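PDB 7P0Z: ESX-1 secretion-associated protein EspB from Mycobacterium marinum, which is secreted through the ESX-1 system and assembles as seven copies that probably form a channel-like structure, which may take part in protein transport. Local coordinates for residues E15-A20 and S75-A80; D21-P26 and K170-F175. All blocks are in the same frame, centred on the assembly; numbering follows the deposited sequence.

How the interactions relate
Helix 13-23 supplies one side of both contacts, whose centres lie about 10 Å apart. Its 15-20 part packs against helix 42-81 in interaction 1, within the PE domain; its last turn and the chain beyond it meet the loop 170-175 of the PPE domain in interaction 2. Polar bonds tie the two together. Arg77 NH2 of interaction 1 forms a salt bridge with Asp21 OD1 at 2.7 Å, and Arg19 NH2 probably donates to Arg173 O at 2.8 Å. The short helix is thereby held between the long PE helix and the PPE loop, toward one end of the elongated chain.

Interaction 1. Residues E15-A20 and S75-A80; sequences EILNRA and SLRNAA
Ala20 and Leu76 meet through their beta carbons, CB to CB at 3.9 Å, and Leu76 CD1 also lies 3.9 Å from Ala20 CA. One turn away, Ile16 directs its CG2 branch across the gap. With CG1 beside the backbone N (chi1 -48°), CG2 is the branch set against segment 75-80, where it rests 3.6 Å from Leu76 O and 4.0 Å from Ala80 CB. The methyl of Ala80 is also touched by Leu17 CD2, and so sits against two neighbouring side chains of the other helix.

Leu17 and Arg77 cross at about a right angle, CD2 of the leucine approaching the arginine at CG, 4.2 Å away. Arg77 runs extended from CG to NE past Ala20, whose CB lies 4.0 Å above one face of the guanidinium, displaced toward its rim. The aliphatic part of this arginine thus serves the apolar contact while its charged end continues to salt bridges with Asp21 and Glu24.

This is an antiparallel helix pair, the segment axes 8.8 Å apart and 170° between their directions, joining helix 13-23 to the end of the long helix 42-81 in the PE region. Helix 181-224 lies alongside, where Leu76 touches Cys186 and Arg19 touches Met190.

Interaction 2. Residues D21-P26 and K170-F175; sequences DEVEAP and KRFRIF
Arg171 and Arg173 bind the Val23 and Ala25 carbonyls and the Glu22 carboxylate in a predominantly polar contact between the C-terminal end of a PE-region helix and a loop of the PPE region, within the helical PE/PPE architecture of EspB. The loop 170-175 lies between helices 149-166 and 181-224, and its two arginines grip different parts of 21-26.

Arg171 is directed at the backbone where helix 13-23 ends. Its chain bends at chi3, turning the guanidinium to the carbonyls that follow Glu22. Arg171 NH1 donates to Ala25 O over 2.6 Å, nearly straight at 175° and in the guanidinium plane, and also to Val23 O at 3.0 Å, which it meets from above the carbonyl plane. NH2 adds weak bonds to Ala25 O and Pro26 O, and is further paired with Asp168. Glu22 O lies over one face, so this buried guanidinium has main-chain oxygens over that face and at its edge, with the Asp168 carboxylate as a further partner.

Glu22 extends its chain fully, with CG anti to the backbone N (chi1 -177°), and brings its carboxylate end-on to Arg173. Arg173 NH2 meets Glu22 OE1 on its syn lone pair and Arg173 NH1 meets Glu22 OE2, both at 3.2 Å, although the two planes are turned 44° apart. Lys170 NZ, 5.4 Å from Glu22 OE2, may add to the positive field around the carboxylate.

Beside the Arg171 side chain, Val23 CG2 packs 3.7 Å from Phe172 CE1, while Arg171 CG lies over the centre of the phenylalanine ring. Arg173 is itself steadied within the loop: Lys170 O accepts from both Arg173 N and Arg173 NH1, at 3.0 and 2.9 Å, the two donors arriving from opposite faces of the carbonyl plane.

Interaction 1. Residues E15-A20 and S75-A80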
loop_
_atom_site.group_PDB
_atom_site.type_symbol
_atom_site.label_atom_id
_atom_site.label_comp_id
_atom_site.label_asym_id
_atom_site.label_seq_id
_atom_site.Cartn_x
_atom_site.Cartn_y
_atom_site.Cartn_z
ATOM N N GLU A 15 -18.298 -47.590 1.111
ATOM C CA GLU A 15 -17.489 -46.459 0.692
ATOM C C GLU A 15 -17.157 -45.562 1.870
ATOM O O GLU A 15 -16.013 -45.133 2.033
ATOM C CB GLU A 15 -18.205 -45.658 -0.384
ATOM C CG GLU A 15 -17.325 -44.575 -0.966
ATOM C CD GLU A 15 -18.080 -43.362 -1.440
ATOM O OE1 GLU A 15 -18.525 -42.567 -0.599
ATOM O OE2 GLU A 15 -18.204 -43.178 -2.658
ATOM N N ILE A 16 -18.138 -45.285 2.715
ATOM C CA ILE A 16 -17.890 -44.423 3.857
ATOM C C ILE A 16 -16.897 -45.060 4.815
ATOM O O ILE A 16 -15.996 -44.391 5.319
ATOM C CB ILE A 16 -19.212 -44.065 4.553
ATOM C CG1 ILE A 16 -20.230 -43.605 3.527
ATOM C CG2 ILE A 16 -19.006 -42.989 5.583
ATOM C CD1 ILE A 16 -21.533 -43.236 4.119
ATOM N N LEU A 17 -17.041 -46.350 5.089
ATOM C CA LEU A 17 -16.107 -46.983 6.010
ATOM C C LEU A 17 -14.695 -47.001 5.450
ATOM O O LEU A 17 -13.724 -46.781 6.183
ATOM C CB LEU A 17 -16.571 -48.397 6.344
ATOM C CG LEU A 17 -17.872 -48.422 7.126
ATOM C CD1 LEU A 17 -18.431 -49.805 7.165
ATOM C CD2 LEU A 17 -17.673 -47.895 8.517
ATOM N N ASN A 18 -14.556 -47.266 4.159
ATOM C CA ASN A 18 -13.235 -47.240 3.560
ATOM C C ASN A 18 -12.626 -45.852 3.638
ATOM O O ASN A 18 -11.435 -45.704 3.918
ATOM C CB ASN A 18 -13.303 -47.707 2.118
ATOM C CG ASN A 18 -13.511 -49.179 2.002
ATOM O OD1 ASN A 18 -13.284 -49.929 2.938
ATOM N ND2 ASN A 18 -13.927 -49.610 0.838
ATOM N N ARG A 19 -13.429 -44.825 3.404
ATOM C CA ARG A 19 -12.917 -43.470 3.496
ATOM C C ARG A 19 -12.535 -43.123 4.924
ATOM O O ARG A 19 -11.570 -42.393 5.151
ATOM C CB ARG A 19 -13.949 -42.498 2.956
ATOM C CG ARG A 19 -14.162 -42.623 1.484
ATOM C CD ARG A 19 -12.881 -42.459 0.703
ATOM N NE ARG A 19 -12.277 -41.165 0.961
ATOM C CZ ARG A 19 -12.644 -40.041 0.367
ATOM N NH1 ARG A 19 -13.617 -40.045 -0.517
ATOM N NH2 ARG A 19 -12.045 -38.906 0.675
ATOM N N ALA A 20 -13.278 -43.635 5.899
ATOM C CA ALA A 20 -12.919 -43.405 7.290
ATOM C C ALA A 20 -11.576 -44.026 7.623
ATOM O O ALA A 20 -10.756 -43.415 8.309
ATOM C CB ALA A 20 -13.994 -43.954 8.217
ATOM N N SER A 75 -16.498 -39.784 13.398
ATOM C CA SER A 75 -17.755 -39.216 12.937
ATOM C C SER A 75 -18.224 -39.877 11.652
ATOM O O SER A 75 -19.423 -40.077 11.454
ATOM C CB SER A 75 -17.630 -37.712 12.748
ATOM O OG SER A 75 -17.502 -37.065 13.987
ATOM N N LEU A 76 -17.300 -40.211 10.761
ATOM C CA LEU A 76 -17.695 -40.895 9.542
ATOM C C LEU A 76 -18.265 -42.270 9.837
ATOM O O LEU A 76 -19.224 -42.696 9.200
ATOM C CB LEU A 76 -16.520 -41.014 8.588
ATOM C CG LEU A 76 -16.068 -39.727 7.924
ATOM C CD1 LEU A 76 -14.714 -39.937 7.304
ATOM C CD2 LEU A 76 -17.059 -39.300 6.897
ATOM N N ARG A 77 -17.673 -42.989 10.778
ATOM C CA ARG A 77 -18.210 -44.297 11.119
ATOM C C ARG A 77 -19.596 -44.187 11.725
ATOM O O ARG A 77 -20.468 -45.011 11.443
ATOM C CB ARG A 77 -17.264 -45.022 12.052
ATOM C CG ARG A 77 -16.009 -45.363 11.368
ATOM C CD ARG A 77 -15.162 -46.240 12.177
ATOM N NE ARG A 77 -13.886 -46.421 11.521
ATOM C CZ ARG A 77 -12.793 -45.758 11.858
ATOM N NH1 ARG A 77 -12.837 -44.890 12.849
ATOM N NH2 ARG A 77 -11.663 -45.968 11.211
ATOM N N ASN A 78 -19.827 -43.172 12.542
ATOM C CA ASN A 78 -21.170 -42.976 13.064
ATOM C C ASN A 78 -22.152 -42.662 11.945
ATOM O O ASN A 78 -23.257 -43.220 11.885
ATOM C CB ASN A 78 -21.164 -41.875 14.114
ATOM C CG ASN A 78 -20.362 -42.246 15.332
ATOM O OD1 ASN A 78 -19.940 -43.383 15.491
ATOM N ND2 ASN A 78 -20.147 -41.285 16.202
ATOM N N ALA A 79 -21.758 -41.778 11.041
ATOM C CA ALA A 79 -22.617 -41.442 9.921
ATOM C C ALA A 79 -22.931 -42.671 9.084
ATOM O O ALA A 79 -24.026 -42.796 8.538
ATOM C CB ALA A 79 -21.958 -40.366 9.072
ATOM N N ALA A 80 -21.972 -43.572 8.949
ATOM C CA ALA A 80 -22.229 -44.811 8.242
ATOM C C ALA A 80 -23.219 -45.678 9.000
ATOM O O ALA A 80 -24.117 -46.270 8.402
ATOM C CB ALA A 80 -20.926 -45.560 8.017
#

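Interaction 2. Residues D21-P26 and K170-F175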
loop_
_atom_site.group_PDB
_atom_site.type_symbol
_atom_site.label_atom_id
_atom_site.label_comp_id
_atom_site.label_asym_id
_atom_site.label_seq_id
_atom_site.Cartn_x
_atom_site.Cartn_y
_atom_site.Cartn_z
ATOM N N ASP A 21 -11.329 -45.239 7.153
ATOM C CA ASP A 21 -10.009 -45.803 7.394
ATOM C C ASP A 21 -8.927 -45.043 6.651
ATOM O O ASP A 21 -7.820 -44.894 7.164
ATOM C CB ASP A 21 -9.977 -47.268 7.024
ATOM C CG ASP A 21 -10.663 -48.117 8.044
ATOM O OD1 ASP A 21 -10.902 -47.619 9.157
ATOM O OD2 ASP A 21 -10.968 -49.285 7.744
ATOM N N GLU A 22 -9.225 -44.547 5.459
ATOM C CA GLU A 22 -8.224 -43.824 4.699
ATOM C C GLU A 22 -7.882 -42.479 5.325
ATOM O O GLU A 22 -6.748 -42.014 5.206
ATOM C CB GLU A 22 -8.700 -43.628 3.267
ATOM C CG GLU A 22 -7.687 -42.945 2.397
ATOM C CD GLU A 22 -8.127 -42.763 0.971
ATOM O OE1 GLU A 22 -9.221 -43.230 0.612
ATOM O OE2 GLU A 22 -7.389 -42.114 0.212
ATOM N N VAL A 23 -8.834 -41.840 5.990
ATOM C CA VAL A 23 -8.580 -40.476 6.406
ATOM C C VAL A 23 -7.724 -40.434 7.661
ATOM O O VAL A 23 -7.010 -39.459 7.891
ATOM C CB VAL A 23 -9.901 -39.719 6.599
ATOM C CG1 VAL A 23 -10.591 -40.141 7.866
ATOM C CG2 VAL A 23 -9.662 -38.229 6.577
ATOM N N GLU A 24 -7.766 -41.469 8.487
ATOM C CA GLU A 24 -6.984 -41.493 9.705
ATOM C C GLU A 24 -5.757 -42.375 9.588
ATOM O O GLU A 24 -5.125 -42.667 10.598
ATOM C CB GLU A 24 -7.839 -41.952 10.880
ATOM C CG GLU A 24 -8.030 -43.444 10.923
ATOM C CD GLU A 24 -8.735 -43.904 12.159
ATOM O OE1 GLU A 24 -8.839 -43.119 13.116
ATOM O OE2 GLU A 24 -9.172 -45.068 12.192
ATOM N N ALA A 25 -5.409 -42.814 8.393
ATOM C CA ALA A 25 -4.158 -43.519 8.232
ATOM C C ALA A 25 -3.008 -42.565 8.532
ATOM O O ALA A 25 -3.140 -41.361 8.341
ATOM C CB ALA A 25 -4.031 -44.065 6.818
ATOM N N PRO A 26 -1.887 -43.065 9.034
ATOM C CA PRO A 26 -0.771 -42.170 9.342
ATOM C C PRO A 26 -0.302 -41.418 8.115
ATOM O O PRO A 26 -0.247 -41.960 7.018
ATOM C CB PRO A 26 0.307 -43.119 9.860
ATOM C CG PRO A 26 -0.063 -44.420 9.335
ATOM C CD PRO A 26 -1.537 -44.465 9.287
ATOM N N LYS A 170 -5.324 -36.559 -1.005
ATOM C CA LYS A 170 -6.347 -37.426 -1.580
ATOM C C LYS A 170 -7.342 -37.874 -0.541
ATOM O O LYS A 170 -8.527 -38.014 -0.838
ATOM C CB LYS A 170 -5.729 -38.668 -2.192
ATOM C CG LYS A 170 -5.005 -38.466 -3.439
ATOM C CD LYS A 170 -4.204 -39.693 -3.686
ATOM C CE LYS A 170 -5.118 -40.861 -3.898
ATOM N NZ LYS A 170 -4.353 -42.084 -4.239
ATOM N N ARG A 171 -6.883 -38.119 0.675
ATOM C CA ARG A 171 -7.765 -38.615 1.710
ATOM C C ARG A 171 -8.883 -37.648 2.051
ATOM O O ARG A 171 -9.743 -38.000 2.851
ATOM C CB ARG A 171 -6.967 -38.934 2.963
ATOM C CG ARG A 171 -6.317 -37.733 3.572
ATOM C CD ARG A 171 -5.571 -38.099 4.813
ATOM N NE ARG A 171 -4.373 -38.885 4.560
ATOM C CZ ARG A 171 -3.811 -39.680 5.458
ATOM N NH1 ARG A 171 -4.344 -39.795 6.657
ATOM N NH2 ARG A 171 -2.722 -40.357 5.163
ATOM N N PHE A 172 -8.912 -36.455 1.482
ATOM C CA PHE A 172 -9.997 -35.532 1.755
ATOM C C PHE A 172 -10.869 -35.263 0.550
ATOM O O PHE A 172 -11.672 -34.338 0.587
ATOM C CB PHE A 172 -9.467 -34.208 2.280
ATOM C CG PHE A 172 -8.580 -34.340 3.435
ATOM C CD1 PHE A 172 -9.041 -34.864 4.611
ATOM C CD2 PHE A 172 -7.284 -33.922 3.362
ATOM C CE1 PHE A 172 -8.223 -34.980 5.685
ATOM C CE2 PHE A 172 -6.464 -34.025 4.441
ATOM C CZ PHE A 172 -6.937 -34.555 5.611
ATOM N N ARG A 173 -10.737 -36.041 -0.509
ATOM C CA ARG A 173 -11.562 -35.833 -1.681
ATOM C C ARG A 173 -13.032 -36.057 -1.359
ATOM O O ARG A 173 -13.394 -36.701 -0.379
ATOM C CB ARG A 173 -11.130 -36.762 -2.798
ATOM C CG ARG A 173 -11.455 -38.171 -2.531
ATOM C CD ARG A 173 -10.818 -39.051 -3.530
ATOM N NE ARG A 173 -11.096 -40.440 -3.235
ATOM C CZ ARG A 173 -10.427 -41.152 -2.349
ATOM N NH1 ARG A 173 -9.458 -40.597 -1.659
ATOM N NH2 ARG A 173 -10.738 -42.411 -2.141
ATOM N N ILE A 174 -13.885 -35.489 -2.205
ATOM C CA ILE A 174 -15.317 -35.685 -2.104
ATOM C C ILE A 174 -15.681 -37.146 -2.318
ATOM O O ILE A 174 -14.902 -37.944 -2.839
ATOM C CB ILE A 174 -16.026 -34.800 -3.134
ATOM C CG1 ILE A 174 -15.564 -35.206 -4.521
ATOM C CG2 ILE A 174 -15.749 -33.351 -2.880
ATOM C CD1 ILE A 174 -16.299 -34.533 -5.589
ATOM N N PHE A 175 -16.891 -37.491 -1.920
ATOM C CA PHE A 175 -17.366 -38.854 -2.052
ATOM C C PHE A 175 -17.950 -39.082 -3.432
ATOM O O PHE A 175 -18.503 -38.176 -4.045
ATOM C CB PHE A 175 -18.419 -39.149 -1.000
ATOM C CG PHE A 175 -17.951 -38.920 0.385
ATOM C CD1 PHE A 175 -17.108 -39.813 1.000
ATOM C CD2 PHE A 175 -18.361 -37.810 1.084
ATOM C CE1 PHE A 175 -16.677 -39.594 2.279
ATOM C CE2 PHE A 175 -17.934 -37.589 2.364
ATOM C CZ PHE A 175 -17.092 -38.484 2.962
#